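Local coordinates for probable transcriptional regulatory protein aq_1575 (Aquifex aeolicus, PDB 1LFP) that is of uncertain function but probably binds DNA and takes part in regulating transcription, at residues V207-D211 with E212-Q216; N107-T110 with S111-H115. All coordinates share one frame; numbering follows the deposited sequence.

Interaction 2 lies within helix 106-119 and interaction 1 at the start of helix 212-226, so the chain offers one example of local contacts along a helix body and one at a helix start. Interaction 2 comes first in sequence, in the helix that follows strand 95-103; interaction 1 comes later, where strand 207-208 turns into its helix. Their centres lie about 25 Å apart and their nearest atoms about 13 Å, so they do not touch. Both strands belong to one mixed sheet, in which strand 231-239 runs between them. The loop after helix 212-226, with Leu228 and Asp230, touches helix 106-119: the helix that interaction 1 starts is followed by the segment that packs on interaction 2.

Interaction 1: residues V207-D211 with E212-Q216; sequences VQIND and EETAQ
Ile209 and Thr214 meet where a beta-alpha-beta unit turns from its first strand, 207-208, into its helix, 212-226. Ile209 is buried and has its CG1 branch anti to the backbone N (chi1 170°), which aims CG1 at the helix, and CD1 continues from it to Thr214. There Ile209 CD1 lies 3.3 Å from Thr214 CB and is just as near to the methyl CG2, a tight fit for carbon atoms. Ile209 CG1 also faces Ala215, at 4.3 Å from its CB, and Ile240 touches Ile209 as well. Asn210, next in the chain, points its CB away from the helix and touches Pro241. Asp211 occupies the N-cap position, yet its side chain makes no capping bond. Its backbone secures the first turn instead: Ala215 N donates to Asp211 O at 2.9 Å, with an N-H...O angle of 164° and the donor nearly along the C=O axis. The carboxylates of Asp211 and Glu213 are not in contact, OD1 of the first lying 6.9 Å from OE2 of the second, and the helix dipole would probably be favourable to both. CG of Asp211 stands beside its own backbone N (chi1 -66°), and its CB comes 3.4 Å from Thr214 OG1. A water joins Asp211 OD2 to Thr214 OG1, donating to the carboxylate, although both links are modelled so short that their exact lengths are doubtful.

Interaction 2: residues N107-T110 with S111-H115; sequences NRTT and SEVRH
Arg108 NH1 is shared by two carboxylates, those of Glu112, one helical turn further along helix 106-119, and Asp230, making an i to i+4 salt bridge part of a wider charge cluster that Arg108 NH2 extends to Asp104. Glu112 OE2 is placed 2.5 Å from Arg108 NH1, a very short and strongly bent bond whose exact length is doubtful. Bends at chi2 (-121°) and chi3 (-54°) bring CD and NH1 of Arg108 to Glu112 OE2, with CD 3.3 Å from that oxygen, and the guanidinium and carboxylate planes stand 78° apart. Replacing the arginine by a leucine would probably leave the neighbouring acids Glu112 and Asp230 without the cation between them. Of the threonine hydroxyls, Thr109 OG1, at the guanidinium edge, bonds to Thr103 and Asp230, and Thr110 OG1 to Arg106 O and Tyr87. In the backbone, Val113 N donates to Thr109 O at 2.8 Å, and the methyls Thr109 CG2 and Val113 CG2 meet at 4.2 Å. Thr110 and Arg114 lie side by side, pointing the same way, with Thr110 CG2 4.0 Å from Arg114 NH2. Further along, Ser111 O accepts from His115 N and, at 2.6 Å, from His115 ND1, the two donors arriving from opposite faces of its carbonyl plane.

Interaction 1: residues V207-D211 with E212-Q216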
loop_
_atom_site.group_PDB
_atom_site.type_symbol
_atom_site.label_atom_id
_atom_site.label_comp_id
_atom_site.label_asym_id
_atom_site.label_seq_id
_atom_site.Cartn_x
_atom_site.Cartn_y
_atom_site.Cartn_z
ATOM N N VAL A 207 18.325 4.995 2.828
ATOM C CA VAL A 207 19.201 5.273 3.959
ATOM C C VAL A 207 19.703 3.964 4.551
ATOM O O VAL A 207 18.949 3.227 5.182
ATOM C CB VAL A 207 18.463 6.095 5.049
ATOM C CG1 VAL A 207 17.074 5.531 5.283
ATOM C CG2 VAL A 207 19.257 6.075 6.345
ATOM N N GLN A 208 20.986 3.688 4.332
ATOM C CA GLN A 208 21.631 2.470 4.817
ATOM C C GLN A 208 21.655 2.451 6.341
ATOM O O GLN A 208 22.179 3.365 6.974
ATOM C CB GLN A 208 23.066 2.400 4.290
ATOM C CG GLN A 208 23.193 2.628 2.787
ATOM C CD GLN A 208 23.009 1.362 1.964
ATOM O OE1 GLN A 208 22.871 1.420 0.737
ATOM N NE2 GLN A 208 23.020 0.207 2.631
ATOM N N ILE A 209 21.087 1.404 6.925
ATOM C CA ILE A 209 21.052 1.273 8.378
ATOM C C ILE A 209 21.690 -0.052 8.794
ATOM O O ILE A 209 21.090 -1.116 8.658
ATOM C CB ILE A 209 19.601 1.339 8.885
ATOM C CG1 ILE A 209 19.528 0.956 10.364
ATOM C CG2 ILE A 209 18.735 0.449 8.041
ATOM C CD1 ILE A 209 20.177 1.962 11.287
ATOM N N ASN A 210 22.911 0.029 9.315
ATOM C CA ASN A 210 23.655 -1.157 9.725
ATOM C C ASN A 210 23.559 -1.547 11.199
ATOM O O ASN A 210 23.917 -2.662 11.563
ATOM C CB ASN A 210 25.121 -0.997 9.315
ATOM C CG ASN A 210 25.285 -0.810 7.808
ATOM O OD1 ASN A 210 24.889 -1.667 7.020
ATOM N ND2 ASN A 210 25.859 0.321 7.406
ATOM N N ASP A 211 23.079 -0.646 12.050
ATOM C CA ASP A 211 22.940 -0.970 13.467
ATOM C C ASP A 211 21.721 -1.856 13.652
ATOM O O ASP A 211 20.589 -1.408 13.495
ATOM C CB ASP A 211 22.768 0.298 14.294
ATOM C CG ASP A 211 23.997 1.167 14.273
ATOM O OD1 ASP A 211 25.069 0.689 14.707
ATOM O OD2 ASP A 211 23.895 2.325 13.821
ATOM N N GLU A 212 21.959 -3.116 13.990
ATOM C CA GLU A 212 20.880 -4.063 14.182
ATOM C C GLU A 212 19.854 -3.557 15.182
ATOM O O GLU A 212 18.661 -3.841 15.057
ATOM C CB GLU A 212 21.450 -5.389 14.649
ATOM C CG GLU A 212 20.454 -6.510 14.694
ATOM C CD GLU A 212 21.110 -7.813 15.075
ATOM O OE1 GLU A 212 20.414 -8.849 15.095
ATOM O OE2 GLU A 212 22.327 -7.796 15.354
ATOM N N GLU A 213 20.320 -2.812 16.181
ATOM C CA GLU A 213 19.438 -2.250 17.195
ATOM C C GLU A 213 18.465 -1.283 16.547
ATOM O O GLU A 213 17.260 -1.346 16.765
ATOM C CB GLU A 213 20.228 -1.464 18.237
ATOM C CG GLU A 213 21.006 -2.284 19.235
ATOM C CD GLU A 213 21.344 -1.477 20.477
ATOM O OE1 GLU A 213 20.398 -1.017 21.163
ATOM O OE2 GLU A 213 22.545 -1.295 20.760
ATOM N N THR A 214 19.013 -0.365 15.768
ATOM C CA THR A 214 18.211 0.637 15.089
ATOM C C THR A 214 17.269 -0.009 14.074
ATOM O O THR A 214 16.109 0.379 13.967
ATOM C CB THR A 214 19.118 1.651 14.374
ATOM O OG1 THR A 214 20.103 2.127 15.297
ATOM C CG2 THR A 214 18.306 2.835 13.858
ATOM N N ALA A 215 17.767 -1.003 13.347
ATOM C CA ALA A 215 16.970 -1.692 12.329
ATOM C C ALA A 215 15.698 -2.292 12.906
ATOM O O ALA A 215 14.629 -2.246 12.289
ATOM C CB ALA A 215 17.794 -2.785 11.657
ATOM N N GLN A 216 15.809 -2.846 14.109
ATOM C CA GLN A 216 14.665 -3.466 14.756
ATOM C C GLN A 216 13.622 -2.463 15.182
ATOM O O GLN A 216 12.429 -2.766 15.160
ATOM C CB GLN A 216 15.118 -4.264 15.972
ATOM C CG GLN A 216 14.129 -5.326 16.405
ATOM C CD GLN A 216 14.820 -6.622 16.801
ATOM O OE1 GLN A 216 14.172 -7.634 17.076
ATOM N NE2 GLN A 216 16.153 -6.595 16.825
HETATM O O HOH W 1 21.822 3.557 14.146
#

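Interaction 2: residues N107-T110 with S111-H115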
loop_
_atom_site.group_PDB
_atom_site.type_symbol
_atom_site.label_atom_id
_atom_site.label_comp_id
_atom_site.label_asym_id
_atom_site.label_seq_id
_atom_site.Cartn_x
_atom_site.Cartn_y
_atom_site.Cartn_z
ATOM N N ASN A 107 -8.031 13.903 13.558
ATOM C CA ASN A 107 -7.389 14.202 14.841
ATOM C C ASN A 107 -7.071 12.913 15.599
ATOM O O ASN A 107 -6.001 12.769 16.204
ATOM C CB ASN A 107 -8.308 15.106 15.677
ATOM C CG ASN A 107 -7.733 15.447 17.040
ATOM O OD1 ASN A 107 -6.594 15.914 17.163
ATOM N ND2 ASN A 107 -8.533 15.225 18.081
ATOM N N ARG A 108 -8.009 11.978 15.543
ATOM C CA ARG A 108 -7.886 10.697 16.219
ATOM C C ARG A 108 -6.713 9.916 15.630
ATOM O O ARG A 108 -5.810 9.489 16.351
ATOM C CB ARG A 108 -9.184 9.908 16.044
ATOM C CG ARG A 108 -9.572 9.112 17.268
ATOM C CD ARG A 108 -9.693 7.632 16.979
ATOM N NE ARG A 108 -10.586 7.313 15.869
ATOM C CZ ARG A 108 -10.216 7.294 14.591
ATOM N NH1 ARG A 108 -8.975 7.588 14.264
ATOM N NH2 ARG A 108 -11.070 6.952 13.639
ATOM N N THR A 109 -6.751 9.758 14.319
ATOM C CA THR A 109 -5.695 9.049 13.604
ATOM C C THR A 109 -4.326 9.694 13.817
ATOM O O THR A 109 -3.325 9.006 14.044
ATOM C CB THR A 109 -5.993 9.002 12.125
ATOM O OG1 THR A 109 -7.284 8.424 11.930
ATOM C CG2 THR A 109 -4.983 8.126 11.395
ATOM N N THR A 110 -4.269 11.017 13.771
ATOM C CA THR A 110 -2.997 11.694 13.965
ATOM C C THR A 110 -2.384 11.355 15.300
ATOM O O THR A 110 -1.177 11.091 15.416
ATOM C CB THR A 110 -3.158 13.229 13.848
ATOM O OG1 THR A 110 -3.609 13.536 12.529
ATOM C CG2 THR A 110 -1.827 13.934 14.102
ATOM N N SER A 111 -3.217 11.333 16.327
ATOM C CA SER A 111 -2.709 10.995 17.637
ATOM C C SER A 111 -2.262 9.523 17.698
ATOM O O SER A 111 -1.233 9.198 18.270
ATOM C CB SER A 111 -3.765 11.314 18.688
ATOM O OG SER A 111 -3.355 10.900 19.977
ATOM N N GLU A 112 -3.012 8.629 17.081
ATOM C CA GLU A 112 -2.607 7.225 17.107
ATOM C C GLU A 112 -1.252 7.083 16.415
ATOM O O GLU A 112 -0.354 6.356 16.877
ATOM C CB GLU A 112 -3.625 6.365 16.353
ATOM C CG GLU A 112 -5.081 6.569 16.759
ATOM C CD GLU A 112 -6.057 5.863 15.820
ATOM O OE1 GLU A 112 -5.861 4.672 15.541
ATOM O OE2 GLU A 112 -7.033 6.499 15.369
ATOM N N VAL A 113 -1.094 7.799 15.313
ATOM C CA VAL A 113 0.140 7.696 14.531
ATOM C C VAL A 113 1.297 8.333 15.269
ATOM O O VAL A 113 2.391 7.748 15.347
ATOM C CB VAL A 113 -0.051 8.303 13.141
ATOM C CG1 VAL A 113 1.289 8.432 12.448
ATOM C CG2 VAL A 113 -0.970 7.411 12.313
ATOM N N ARG A 114 1.045 9.495 15.869
ATOM C CA ARG A 114 2.058 10.174 16.637
ATOM C C ARG A 114 2.507 9.246 17.752
ATOM O O ARG A 114 3.687 9.093 17.941
ATOM C CB ARG A 114 1.543 11.483 17.243
ATOM C CG ARG A 114 2.662 12.344 17.863
ATOM C CD ARG A 114 2.144 13.716 18.320
ATOM N NE ARG A 114 1.531 14.477 17.225
ATOM C CZ ARG A 114 2.204 15.155 16.294
ATOM N NH1 ARG A 114 3.535 15.189 16.308
ATOM N NH2 ARG A 114 1.540 15.795 15.335
ATOM N N HIS A 115 1.556 8.601 18.456
ATOM C CA HIS A 115 1.919 7.711 19.549
ATOM C C HIS A 115 2.792 6.603 19.030
ATOM O O HIS A 115 3.798 6.280 19.653
ATOM C CB HIS A 115 0.690 7.077 20.239
ATOM C CG HIS A 115 -0.021 7.989 21.202
ATOM N ND1 HIS A 115 -0.712 9.109 20.797
ATOM C CD2 HIS A 115 -0.131 7.953 22.552
ATOM C CE1 HIS A 115 -1.216 9.727 21.854
ATOM N NE2 HIS A 115 -0.876 9.045 22.933
#